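Local coordinates for protein ORF10 (Moritella marina, PDB 6RIW) that probably elongates acyl chains by decarboxylative condensation, being the ketosynthase-chain length factor didomain of a polyunsaturated fatty acid synthase, at residues A[9-13]-A[14-18]; A[271-274]-A[275-278]; A[339-342]-A[343-347]; A[773-776]-A[777-780]. One frame throughout, in Å; residues are numbered along the deposited sequence.

Overall arrangement
All four contacts are local, each joining neighbouring residues of one continuous stretch. Interactions 1, 2 and 3 belong to the first ketosynthase-type half of the chain, interaction 4 to the second. Interactions 1 and 3 are mostly buried: the first closes a turn at the end of strand 4-12 through backbone bonds and an aromatic ring, the other is helix packing with inward-facing acids. Interactions 2 and 4 are only partly buried: interaction 2 closes the short helix 271-277 with a charged last turn, and interaction 4 opens helix 776-790 with an asparagine cap. Strand 4-12 links interactions 1 and 2, whose nearest atoms are about 12 Å apart; the centres of interactions 3 and 4 are 51 Å apart.

Interaction 1: A[9-13]-A[14-18]; sequences IANLF and PGSQA
The Phe-13 ring is met obliquely by Ser-16 OG, and one of its faces carries Asn-11 CB, 3.3 Å above the plane and over the ring centre. Phe-22 of the following helix adds an edge-to-face ring contact. On Asn-11, CG stands between the backbone N and the carbonyl carbon (chi1 61°), which sets the amide between the Ser-16 hydroxyl and the Ala-18 backbone. An alanine here would keep the carbon on the ring, but the polar group beside both Ser-16 and Ala-18 would be lost, which would probably open a gap beside the turn. The backbones are tied twice: Phe-13 N donates to Ser-16 O at 3.0 Å, and Ser-16 N returns a nearly straight bond (174°) to Phe-13 O at 2.9 Å. Further back, one water accepts from Asn-11 N at 3.1 Å and donates to Gln-17 O at 3.0 Å; Tyr-95 also bonds that carbonyl. On the other side of the strand Leu-12 and Gln-17 run side by side, CD1 of Leu-12 lying 3.8 Å from Gln-17 CG. Gly-15 takes a positive phi that a side chain would strain. A Pro-Gly type II turn closed by a single antiparallel hydrogen-bonded pair, Phe-13 with Ser-16, thus reverses the chain between strand 4-12 and helix 19-27 of the ketosynthase N-terminal domain.

Interaction 2: A[271-274]-A[275-278]; sequences QSDA and VRDG
Asp-277 OD2 is gripped by Arg-276 NH2 at 3.1 Å and by Lys-269 NZ in a salt bridge, while the backbone of the same residue turns to Asp-273, whose carbonyl O accepts from Asp-277 N at 2.9 Å. Arg-276 holds the carboxylate side-on with two nitrogens, since its NE also donates to Asp-277 OD1 at 2.8 Å in a nearly straight bond (167°). Both oxygens lie close to the guanidinium plane; NH2 reaches OD2 on the syn side, whereas NE meets OD1 from above the carboxylate plane. The bend of the arginine at chi3 (73°) lays the guanidinium back along the helix, with Asp-273 over one face. Here the two flat groups are stacked, their planes 16° apart, and Asp-273 OD1 lies 3.2 Å from Arg-276 NH1 without an N-H aimed at it, a purely electrostatic salt bridge. Arg-270 takes the other oxygen, OD2 of Asp-273. With an alanine in place of Asp-277, Lys-269 would probably lose its carboxylate mate, and the guanidinium would probably lose its side-on grip and be freer to turn off Asp-273. Gly-278, at positive phi, ends the run in a Schellman motif. Along another side of the helix Gln-271 CG lies beside Val-275 CG2 at 4.2 Å, and the Gln-271 amide bonds Thr-453, Thr-455 and Asn-3. The short helix 271-277 thus bridges strands 259-270 and 283-292, and Ala-274 rests on Ala-5 and Val-7 of strand 4-12, which runs antiparallel to both.

Interaction 3: A[339-342]-A[343-347]; sequences DNVE and LRSME
Within helix 336-350, which connects the parallel strands 327-329 and 358-360, Met-346 folds back over Glu-342 one turn earlier. The two side chains cross obliquely: the methionine methyl CE reaches Glu-342 CG at 3.9 Å, carried there by a bend at chi3 (-85°), and Met-346 CG passes 3.2 Å from Glu-342 O. That carbonyl also accepts from Met-346 N at 3.0 Å. The glutamate stays extended, so its carboxylate reaches beyond the helix, where Ala-332 N binds OE1 and His-331 N binds OE2; two backbone amides therefore fix the rotation of this buried group. Asp-339, a turn before, is treated alike by the amides of Phe-250 and Gly-334. Leu-343 follows the Asp-339 backbone, its CG 3.4 Å from Asp-339 O and its N bonded to the same oxygen at 3.1 Å. On a further side Ser-345 N bonds Val-341 O at 2.9 Å, and the Ser-345 hydroxyl bonds Gln-307 and Thr-304 of helix 304-318. While the acids bind loop amides, Leu-343 and Met-346 both rest on Leu-359. The helix joining these two parallel strands is the beta-alpha-beta crossover expected of the thiolase-like fold.

Interaction 4: A[773-776]-A[777-780]; sequences GSNA and KAIT
Asn-775 turns its side chain forward over the first helical turn and meets Ala-778 with its carbonyl oxygen. With CG lying between the backbone N and the carbonyl carbon (chi1 58°), OD1 accepts from Ala-778 N at 2.9 Å, the N-H tilted 22° from the amide carbonyl plane and the bond fairly straight (162°). This N-cap gives a partner to an amide that has no preceding turn to bond. Ala-778 points its CB back at the incoming loop, where the methyl lies 3.7 Å from Gly-773 C; a CB on Gly-773 would crowd this methyl and, at the glycine's positive phi, press on the carbonyl O of the residue before, which disfavours any side chain there. Lys-777 lays only its CB against the cap, 3.6 Å from Asn-775 OD1, before its chain leads away. Ile-779 meets the backbone of the capping residue: its CG1 leans on Asn-775 O at 3.4 Å, and its N bonds the same oxygen at 3.1 Å. One residue further, Thr-780 faces two carbonyls, OG1 donating to Lys-777 O at 2.8 Å and the methyl CG2 set 3.2 Å from Ala-776 O. Before the cap, Ser-774 OG and the Gly-773 backbone bond Asn-875, next to strand 876-884. The turn thus joins strand 763-772 to helix 776-790, with Ala-776 and Ile-779 packed on Thr-816, Ala-817 and Glu-814 of helix 808-821.

Interaction 1: A[9-13]-A[14-18]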
ATOM      1  N   ILE A   9      20.961  -7.751   8.176  1.00 16.92           N
ATOM      2  CA  ILE A   9      19.624  -7.854   8.768  1.00 19.14           C
ATOM      3  C   ILE A   9      19.465  -6.754   9.798  1.00 20.13           C
ATOM      4  O   ILE A   9      20.420  -6.415  10.509  1.00 18.45           O
ATOM      5  CB  ILE A   9      19.386  -9.222   9.448  1.00 21.77           C
ATOM      6  CG1 ILE A   9      19.695 -10.383   8.504  1.00 24.96           C
ATOM      7  CG2 ILE A   9      17.956  -9.332   9.980  1.00 23.53           C
ATOM      8  CD1 ILE A   9      19.288 -11.748   9.042  1.00 27.78           C
ATOM      9  N   ALA A  10      18.250  -6.203   9.897  1.00 18.55           N
ATOM     10  CA  ALA A  10      17.953  -5.269  10.973  1.00 17.70           C
ATOM     11  C   ALA A  10      16.486  -5.397  11.360  1.00 17.71           C
ATOM     12  O   ALA A  10      15.638  -5.807  10.557  1.00 16.66           O
ATOM     13  CB  ALA A  10      18.290  -3.834  10.577  1.00 17.00           C
ATOM     14  N   ASN A  11      16.188  -5.017  12.600  1.00 17.59           N
ATOM     15  CA  ASN A  11      14.815  -5.095  13.071  1.00 17.98           C
ATOM     16  C   ASN A  11      14.506  -3.974  14.047  1.00 18.08           C
ATOM     17  O   ASN A  11      15.369  -3.518  14.805  1.00 18.62           O
ATOM     18  CB  ASN A  11      14.535  -6.419  13.766  1.00 19.66           C
ATOM     19  CG  ASN A  11      15.416  -6.614  14.993  1.00 23.98           C
ATOM     20  OD1 ASN A  11      16.631  -6.734  14.857  1.00 27.02           O
ATOM     21  ND2 ASN A  11      14.816  -6.610  16.189  1.00 22.38           N
ATOM     22  N   LEU A  12      13.237  -3.566  14.042  1.00 16.07           N
ATOM     23  CA  LEU A  12      12.660  -2.758  15.118  1.00 16.86           C
ATOM     24  C   LEU A  12      11.348  -3.454  15.433  1.00 20.34           C
ATOM     25  O   LEU A  12      10.343  -3.246  14.747  1.00 16.72           O
ATOM     26  CB  LEU A  12      12.470  -1.292  14.724  1.00 15.21           C
ATOM     27  CG  LEU A  12      11.924  -0.366  15.802  1.00 22.67           C
ATOM     28  CD1 LEU A  12      12.867  -0.358  17.016  1.00 18.44           C
ATOM     29  CD2 LEU A  12      11.779   1.040  15.208  1.00 19.20           C
ATOM     30  N   PHE A  13      11.376  -4.305  16.451  1.00 16.94           N
ATOM     31  CA  PHE A  13      10.258  -5.144  16.849  1.00 17.83           C
ATOM     32  C   PHE A  13       9.787  -4.747  18.237  1.00 16.81           C
ATOM     33  O   PHE A  13      10.538  -4.117  18.992  1.00 20.61           O
ATOM     34  CB  PHE A  13      10.659  -6.628  16.884  1.00 18.31           C
ATOM     35  CG  PHE A  13      11.065  -7.207  15.557  1.00 17.17           C
ATOM     36  CD1 PHE A  13      10.692  -6.609  14.348  1.00 18.08           C
ATOM     37  CD2 PHE A  13      11.820  -8.370  15.523  1.00 16.18           C
ATOM     38  CE1 PHE A  13      11.073  -7.159  13.132  1.00 16.77           C
ATOM     39  CE2 PHE A  13      12.208  -8.938  14.316  1.00 17.93           C
ATOM     40  CZ  PHE A  13      11.827  -8.332  13.107  1.00 20.67           C
ATOM     41  N   PRO A  14       8.553  -5.099  18.622  1.00 18.74           N
ATOM     42  CA  PRO A  14       8.167  -4.907  20.023  1.00 20.15           C
ATOM     43  C   PRO A  14       9.219  -5.549  20.917  1.00 20.56           C
ATOM     44  O   PRO A  14       9.542  -6.731  20.744  1.00 23.48           O
ATOM     45  CB  PRO A  14       6.807  -5.610  20.128  1.00 22.11           C
ATOM     46  CG  PRO A  14       6.252  -5.574  18.703  1.00 21.12           C
ATOM     47  CD  PRO A  14       7.458  -5.664  17.803  1.00 18.69           C
ATOM     48  N   GLY A  15       9.840  -4.755  21.791  1.00 22.29           N
ATOM     49  CA  GLY A  15      10.844  -5.251  22.701  1.00 22.45           C
ATOM     50  C   GLY A  15      12.287  -5.163  22.241  1.00 23.27           C
ATOM     51  O   GLY A  15      13.180  -5.311  23.084  1.00 21.92           O
ATOM     52  N   SER A  16      12.575  -4.936  20.957  1.00 20.77           N
ATOM     53  CA  SER A  16      13.974  -5.020  20.541  1.00 20.08           C
ATOM     54  C   SER A  16      14.287  -4.089  19.377  1.00 22.14           C
ATOM     55  O   SER A  16      13.407  -3.724  18.593  1.00 19.08           O
ATOM     56  CB  SER A  16      14.358  -6.469  20.188  1.00 22.46           C
ATOM     57  OG  SER A  16      13.685  -6.919  19.031  1.00 24.36           O
ATOM     58  N   GLN A  17      15.570  -3.706  19.281  1.00 18.91           N
ATOM     59  CA  GLN A  17      16.040  -2.801  18.236  1.00 23.74           C
ATOM     60  C   GLN A  17      17.213  -3.366  17.445  1.00 21.87           C
ATOM     61  O   GLN A  17      17.800  -2.645  16.629  1.00 19.42           O
ATOM     62  CB  GLN A  17      16.438  -1.444  18.839  1.00 25.74           C
ATOM     63  CG  GLN A  17      15.432  -0.861  19.823  1.00 29.00           C
ATOM     64  CD  GLN A  17      15.932   0.428  20.455  1.00 35.45           C
ATOM     65  OE1 GLN A  17      17.039   0.882  20.158  1.00 38.58           O
ATOM     66  NE2 GLN A  17      15.124   1.016  21.338  1.00 41.08           N
ATOM     67  N   ALA A  18      17.573  -4.633  17.655  1.00 21.96           N
ATOM     68  CA  ALA A  18      18.723  -5.235  16.993  1.00 22.87           C
ATOM     69  C   ALA A  18      18.515  -6.738  16.969  1.00 22.18           C
ATOM     70  O   ALA A  18      17.767  -7.261  17.800  1.00 22.44           O
ATOM     71  CB  ALA A  18      20.035  -4.881  17.717  1.00 25.43           C
TER
HETATM   72  O   HOH W   1      18.532  -3.383  13.866  1.00 21.35           O

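Interaction 2: A[271-274]-A[275-278]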
ATOM      1  N   GLN A 271      24.465 -15.117  -4.517  1.00 20.97           N
ATOM      2  CA  GLN A 271      25.493 -15.774  -3.706  1.00 23.51           C
ATOM      3  C   GLN A 271      26.876 -15.653  -4.339  1.00 22.51           C
ATOM      4  O   GLN A 271      27.869 -15.454  -3.630  1.00 26.16           O
ATOM      5  CB  GLN A 271      25.152 -17.246  -3.485  1.00 22.71           C
ATOM      6  CG  GLN A 271      26.053 -17.914  -2.426  1.00 22.32           C
ATOM      7  CD  GLN A 271      26.063 -19.417  -2.566  1.00 27.96           C
ATOM      8  OE1 GLN A 271      25.559 -19.955  -3.549  1.00 26.68           O
ATOM      9  NE2 GLN A 271      26.627 -20.105  -1.578  1.00 24.91           N
ATOM     10  N   SER A 272      26.956 -15.747  -5.670  1.00 24.48           N
ATOM     11  CA  SER A 272      28.239 -15.577  -6.359  1.00 27.33           C
ATOM     12  C   SER A 272      28.904 -14.256  -5.988  1.00 28.96           C
ATOM     13  O   SER A 272      30.113 -14.211  -5.725  1.00 23.35           O
ATOM     14  CB  SER A 272      28.040 -15.657  -7.873  1.00 27.58           C
ATOM     15  OG  SER A 272      27.088 -14.701  -8.300  1.00 29.01           O
ATOM     16  N   ASP A 273      28.131 -13.163  -5.963  1.00 26.94           N
ATOM     17  CA  ASP A 273      28.707 -11.865  -5.627  1.00 25.42           C
ATOM     18  C   ASP A 273      29.044 -11.782  -4.143  1.00 25.91           C
ATOM     19  O   ASP A 273      30.049 -11.169  -3.762  1.00 26.33           O
ATOM     20  CB  ASP A 273      27.741 -10.735  -6.014  1.00 26.10           C
ATOM     21  CG  ASP A 273      27.472 -10.668  -7.518  1.00 32.67           C
ATOM     22  OD1 ASP A 273      28.225 -11.293  -8.303  1.00 32.47           O
ATOM     23  OD2 ASP A 273      26.498  -9.986  -7.923  1.00 31.44           O
ATOM     24  N   ALA A 274      28.213 -12.388  -3.288  1.00 22.46           N
ATOM     25  CA  ALA A 274      28.471 -12.327  -1.853  1.00 24.18           C
ATOM     26  C   ALA A 274      29.750 -13.078  -1.493  1.00 26.43           C
ATOM     27  O   ALA A 274      30.520 -12.628  -0.639  1.00 25.16           O
ATOM     28  CB  ALA A 274      27.285 -12.901  -1.070  1.00 25.42           C
ATOM     29  N   VAL A 275      29.985 -14.225  -2.128  1.00 24.73           N
ATOM     30  CA  VAL A 275      31.213 -14.972  -1.853  1.00 25.79           C
ATOM     31  C   VAL A 275      32.418 -14.230  -2.413  1.00 28.37           C
ATOM     32  O   VAL A 275      33.456 -14.115  -1.749  1.00 32.41           O
ATOM     33  CB  VAL A 275      31.103 -16.403  -2.413  1.00 30.51           C
ATOM     34  CG1 VAL A 275      32.455 -17.103  -2.366  1.00 31.31           C
ATOM     35  CG2 VAL A 275      30.072 -17.190  -1.626  1.00 26.04           C
ATOM     36  N   ARG A 276      32.286 -13.680  -3.625  1.00 30.15           N
ATOM     37  CA  ARG A 276      33.371 -12.919  -4.238  1.00 26.57           C
ATOM     38  C   ARG A 276      33.774 -11.724  -3.379  1.00 32.16           C
ATOM     39  O   ARG A 276      34.969 -11.442  -3.213  1.00 28.37           O
ATOM     40  CB  ARG A 276      32.951 -12.475  -5.641  1.00 30.16           C
ATOM     41  CG  ARG A 276      33.879 -11.486  -6.341  1.00 34.84           C
ATOM     42  CD  ARG A 276      33.160 -10.759  -7.487  1.00 36.91           C
ATOM     43  NE  ARG A 276      32.193  -9.782  -6.982  1.00 37.19           N
ATOM     44  CZ  ARG A 276      31.155  -9.311  -7.672  1.00 35.96           C
ATOM     45  NH1 ARG A 276      30.942  -9.702  -8.920  1.00 35.77           N
ATOM     46  NH2 ARG A 276      30.330  -8.432  -7.109  1.00 36.72           N
ATOM     47  N   ASP A 277      32.798 -11.025  -2.800  1.00 29.27           N
ATOM     48  CA  ASP A 277      33.072  -9.784  -2.085  1.00 29.65           C
ATOM     49  C   ASP A 277      33.365  -9.992  -0.605  1.00 26.70           C
ATOM     50  O   ASP A 277      33.644  -9.013   0.092  1.00 33.14           O
ATOM     51  CB  ASP A 277      31.899  -8.800  -2.251  1.00 29.03           C
ATOM     52  CG  ASP A 277      31.664  -8.398  -3.710  1.00 33.79           C
ATOM     53  OD1 ASP A 277      32.617  -8.446  -4.509  1.00 34.28           O
ATOM     54  OD2 ASP A 277      30.520  -8.037  -4.070  1.00 33.56           O
ATOM     55  N   GLY A 278      33.313 -11.227  -0.109  1.00 26.95           N
ATOM     56  CA  GLY A 278      33.656 -11.485   1.280  1.00 29.37           C
ATOM     57  C   GLY A 278      32.612 -11.060   2.291  1.00 28.18           C
ATOM     58  O   GLY A 278      32.956 -10.723   3.430  1.00 29.87           O
TER

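Interaction 3: A[339-342]-A[343-347]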
ATOM      1  N   ASP A 339      -5.369 -21.121  12.198  1.00 23.55           N
ATOM      2  CA  ASP A 339      -4.408 -22.095  12.707  1.00 26.48           C
ATOM      3  C   ASP A 339      -4.731 -23.494  12.175  1.00 25.05           C
ATOM      4  O   ASP A 339      -3.835 -24.222  11.730  1.00 28.11           O
ATOM      5  CB  ASP A 339      -4.394 -22.083  14.244  1.00 30.06           C
ATOM      6  CG  ASP A 339      -3.690 -20.833  14.849  1.00 37.18           C
ATOM      7  OD1 ASP A 339      -3.397 -19.839  14.112  1.00 27.51           O
ATOM      8  OD2 ASP A 339      -3.452 -20.848  16.097  1.00 27.67           O
ATOM      9  N   ASN A 340      -6.020 -23.863  12.162  1.00 26.78           N
ATOM     10  CA  ASN A 340      -6.410 -25.202  11.715  1.00 27.92           C
ATOM     11  C   ASN A 340      -6.245 -25.367  10.206  1.00 27.69           C
ATOM     12  O   ASN A 340      -5.858 -26.447   9.736  1.00 25.52           O
ATOM     13  CB  ASN A 340      -7.855 -25.498  12.123  1.00 27.69           C
ATOM     14  CG  ASN A 340      -8.004 -25.722  13.622  1.00 30.59           C
ATOM     15  OD1 ASN A 340      -7.669 -26.784  14.128  1.00 32.37           O
ATOM     16  ND2 ASN A 340      -8.494 -24.711  14.338  1.00 33.85           N
ATOM     17  N   VAL A 341      -6.549 -24.323   9.427  1.00 27.27           N
ATOM     18  CA  VAL A 341      -6.370 -24.421   7.979  1.00 25.05           C
ATOM     19  C   VAL A 341      -4.899 -24.598   7.628  1.00 25.34           C
ATOM     20  O   VAL A 341      -4.551 -25.424   6.775  1.00 26.44           O
ATOM     21  CB  VAL A 341      -6.985 -23.205   7.259  1.00 29.24           C
ATOM     22  CG1 VAL A 341      -6.573 -23.206   5.784  1.00 24.05           C
ATOM     23  CG2 VAL A 341      -8.504 -23.236   7.353  1.00 27.28           C
ATOM     24  N   GLU A 342      -4.007 -23.831   8.270  1.00 23.89           N
ATOM     25  CA  GLU A 342      -2.584 -23.971   7.976  1.00 24.19           C
ATOM     26  C   GLU A 342      -2.072 -25.354   8.369  1.00 26.00           C
ATOM     27  O   GLU A 342      -1.231 -25.937   7.669  1.00 24.84           O
ATOM     28  CB  GLU A 342      -1.766 -22.878   8.683  1.00 24.31           C
ATOM     29  CG  GLU A 342      -0.241 -23.036   8.477  1.00 26.46           C
ATOM     30  CD  GLU A 342       0.590 -21.840   8.979  1.00 27.62           C
ATOM     31  OE1 GLU A 342       0.104 -21.093   9.860  1.00 28.71           O
ATOM     32  OE2 GLU A 342       1.727 -21.652   8.479  1.00 26.06           O
ATOM     33  N   LEU A 343      -2.563 -25.901   9.490  1.00 24.29           N
ATOM     34  CA  LEU A 343      -2.146 -27.249   9.877  1.00 25.03           C
ATOM     35  C   LEU A 343      -2.655 -28.284   8.878  1.00 23.97           C
ATOM     36  O   LEU A 343      -1.957 -29.260   8.580  1.00 28.07           O
ATOM     37  CB  LEU A 343      -2.634 -27.576  11.290  1.00 23.33           C
ATOM     38  CG  LEU A 343      -1.843 -26.914  12.420  1.00 27.34           C
ATOM     39  CD1 LEU A 343      -2.599 -26.972  13.757  1.00 27.16           C
ATOM     40  CD2 LEU A 343      -0.466 -27.553  12.532  1.00 28.32           C
ATOM     41  N   ARG A 344      -3.853 -28.076   8.336  1.00 24.06           N
ATOM     42  CA  ARG A 344      -4.362 -28.984   7.313  1.00 26.63           C
ATOM     43  C   ARG A 344      -3.520 -28.909   6.049  1.00 26.07           C
ATOM     44  O   ARG A 344      -3.161 -29.945   5.470  1.00 22.85           O
ATOM     45  CB  ARG A 344      -5.825 -28.664   7.009  1.00 27.28           C
ATOM     46  CG  ARG A 344      -6.393 -29.404   5.798  1.00 29.40           C
ATOM     47  CD  ARG A 344      -7.881 -29.182   5.649  1.00 33.22           C
ATOM     48  NE  ARG A 344      -8.450 -29.915   4.513  1.00 40.89           N
ATOM     49  CZ  ARG A 344      -9.608 -29.612   3.921  1.00 45.07           C
ATOM     50  NH1 ARG A 344     -10.334 -28.586   4.348  1.00 47.74           N
ATOM     51  NH2 ARG A 344     -10.043 -30.327   2.891  1.00 53.83           N
ATOM     52  N   SER A 345      -3.201 -27.684   5.606  1.00 21.50           N
ATOM     53  CA  SER A 345      -2.375 -27.492   4.419  1.00 24.85           C
ATOM     54  C   SER A 345      -1.037 -28.192   4.561  1.00 22.03           C
ATOM     55  O   SER A 345      -0.576 -28.869   3.638  1.00 22.50           O
ATOM     56  CB  SER A 345      -2.152 -25.996   4.179  1.00 21.55           C
ATOM     57  OG  SER A 345      -3.376 -25.374   3.870  1.00 22.08           O
ATOM     58  N   MET A 346      -0.384 -28.023   5.710  1.00 21.47           N
ATOM     59  CA  MET A 346       0.921 -28.643   5.893  1.00 23.13           C
ATOM     60  C   MET A 346       0.799 -30.157   5.972  1.00 23.42           C
ATOM     61  O   MET A 346       1.680 -30.881   5.496  1.00 25.51           O
ATOM     62  CB  MET A 346       1.582 -28.097   7.144  1.00 24.33           C
ATOM     63  CG  MET A 346       1.860 -26.610   7.072  1.00 26.62           C
ATOM     64  SD  MET A 346       3.146 -26.167   8.245  1.00 33.65           S
ATOM     65  CE  MET A 346       2.095 -25.972   9.696  1.00 29.86           C
ATOM     66  N   GLU A 347      -0.282 -30.648   6.573  1.00 23.03           N
ATOM     67  CA  GLU A 347      -0.503 -32.091   6.621  1.00 25.50           C
ATOM     68  C   GLU A 347      -0.662 -32.650   5.214  1.00 23.33           C
ATOM     69  O   GLU A 347      -0.008 -33.633   4.840  1.00 25.29           O
ATOM     70  CB  GLU A 347      -1.737 -32.399   7.471  1.00 25.32           C
ATOM     71  CG  GLU A 347      -2.301 -33.806   7.264  1.00 28.92           C
ATOM     72  CD  GLU A 347      -3.620 -33.990   7.969  1.00 32.06           C
ATOM     73  OE1 GLU A 347      -3.607 -34.110   9.215  1.00 33.93           O
ATOM     74  OE2 GLU A 347      -4.667 -33.993   7.281  1.00 35.18           O
TER

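Interaction 4: A[773-776]-A[777-780]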
ATOM      1  N   GLY A 773      16.203  10.865  -9.619  1.00 16.27           N
ATOM      2  CA  GLY A 773      16.130  12.313  -9.697  1.00 15.76           C
ATOM      3  C   GLY A 773      14.948  12.801 -10.516  1.00 17.37           C
ATOM      4  O   GLY A 773      14.164  12.036 -11.085  1.00 16.75           O
ATOM      5  N   SER A 774      14.824  14.128 -10.569  1.00 15.67           N
ATOM      6  CA  SER A 774      13.674  14.771 -11.186  1.00 16.44           C
ATOM      7  C   SER A 774      14.039  15.886 -12.155  1.00 18.32           C
ATOM      8  O   SER A 774      13.126  16.557 -12.662  1.00 19.84           O
ATOM      9  CB  SER A 774      12.751  15.370 -10.102  1.00 18.08           C
ATOM     10  OG  SER A 774      12.167  14.353  -9.295  1.00 17.94           O
ATOM     11  N   ASN A 775      15.321  16.127 -12.414  1.00 16.78           N
ATOM     12  CA  ASN A 775      15.690  17.266 -13.249  1.00 18.67           C
ATOM     13  C   ASN A 775      15.824  16.854 -14.716  1.00 17.48           C
ATOM     14  O   ASN A 775      15.587  15.705 -15.095  1.00 15.43           O
ATOM     15  CB  ASN A 775      16.976  17.918 -12.740  1.00 19.26           C
ATOM     16  CG  ASN A 775      18.144  16.952 -12.683  1.00 21.93           C
ATOM     17  OD1 ASN A 775      18.081  15.844 -13.212  1.00 22.20           O
ATOM     18  ND2 ASN A 775      19.226  17.374 -12.041  1.00 21.75           N
ATOM     19  N   ALA A 776      16.176  17.827 -15.563  1.00 15.29           N
ATOM     20  CA  ALA A 776      16.298  17.565 -16.992  1.00 17.28           C
ATOM     21  C   ALA A 776      17.336  16.489 -17.273  1.00 17.23           C
ATOM     22  O   ALA A 776      17.183  15.699 -18.211  1.00 17.01           O
ATOM     23  CB  ALA A 776      16.657  18.852 -17.738  1.00 18.55           C
ATOM     24  N   LYS A 777      18.412  16.466 -16.493  1.00 16.98           N
ATOM     25  CA  LYS A 777      19.456  15.464 -16.690  1.00 19.07           C
ATOM     26  C   LYS A 777      18.910  14.062 -16.452  1.00 19.15           C
ATOM     27  O   LYS A 777      19.170  13.143 -17.241  1.00 17.00           O
ATOM     28  CB  LYS A 777      20.616  15.747 -15.744  1.00 18.32           C
ATOM     29  CG  LYS A 777      21.794  14.801 -15.889  1.00 25.81           C
ATOM     30  CD  LYS A 777      22.515  15.048 -17.222  1.00 29.32           C
ATOM     31  CE  LYS A 777      23.807  14.215 -17.322  1.00 35.11           C
ATOM     32  NZ  LYS A 777      24.069  13.728 -18.704  1.00 40.49           N
ATOM     33  N   ALA A 778      18.136  13.889 -15.369  1.00 17.65           N
ATOM     34  CA  ALA A 778      17.519  12.595 -15.087  1.00 18.96           C
ATOM     35  C   ALA A 778      16.594  12.169 -16.217  1.00 16.19           C
ATOM     36  O   ALA A 778      16.560  10.992 -16.582  1.00 14.21           O
ATOM     37  CB  ALA A 778      16.748  12.645 -13.760  1.00 14.56           C
ATOM     38  N   ILE A 779      15.840  13.113 -16.790  1.00 12.97           N
ATOM     39  CA  ILE A 779      14.981  12.791 -17.930  1.00 14.49           C
ATOM     40  C   ILE A 779      15.806  12.257 -19.100  1.00 17.39           C
ATOM     41  O   ILE A 779      15.462  11.237 -19.718  1.00 14.75           O
ATOM     42  CB  ILE A 779      14.162  14.024 -18.340  1.00 12.79           C
ATOM     43  CG1 ILE A 779      13.194  14.396 -17.205  1.00 13.71           C
ATOM     44  CG2 ILE A 779      13.392  13.739 -19.606  1.00 14.76           C
ATOM     45  CD1 ILE A 779      12.410  15.664 -17.454  1.00 13.69           C
ATOM     46  N   THR A 780      16.891  12.955 -19.451  1.00 14.10           N
ATOM     47  CA  THR A 780      17.667  12.502 -20.600  1.00 14.18           C
ATOM     48  C   THR A 780      18.328  11.156 -20.335  1.00 17.20           C
ATOM     49  O   THR A 780      18.434  10.332 -21.258  1.00 16.77           O
ATOM     50  CB  THR A 780      18.713  13.560 -20.995  1.00 20.63           C
ATOM     51  OG1 THR A 780      19.694  13.672 -19.961  1.00 26.36           O
ATOM     52  CG2 THR A 780      18.058  14.888 -21.173  1.00 16.61           C
TER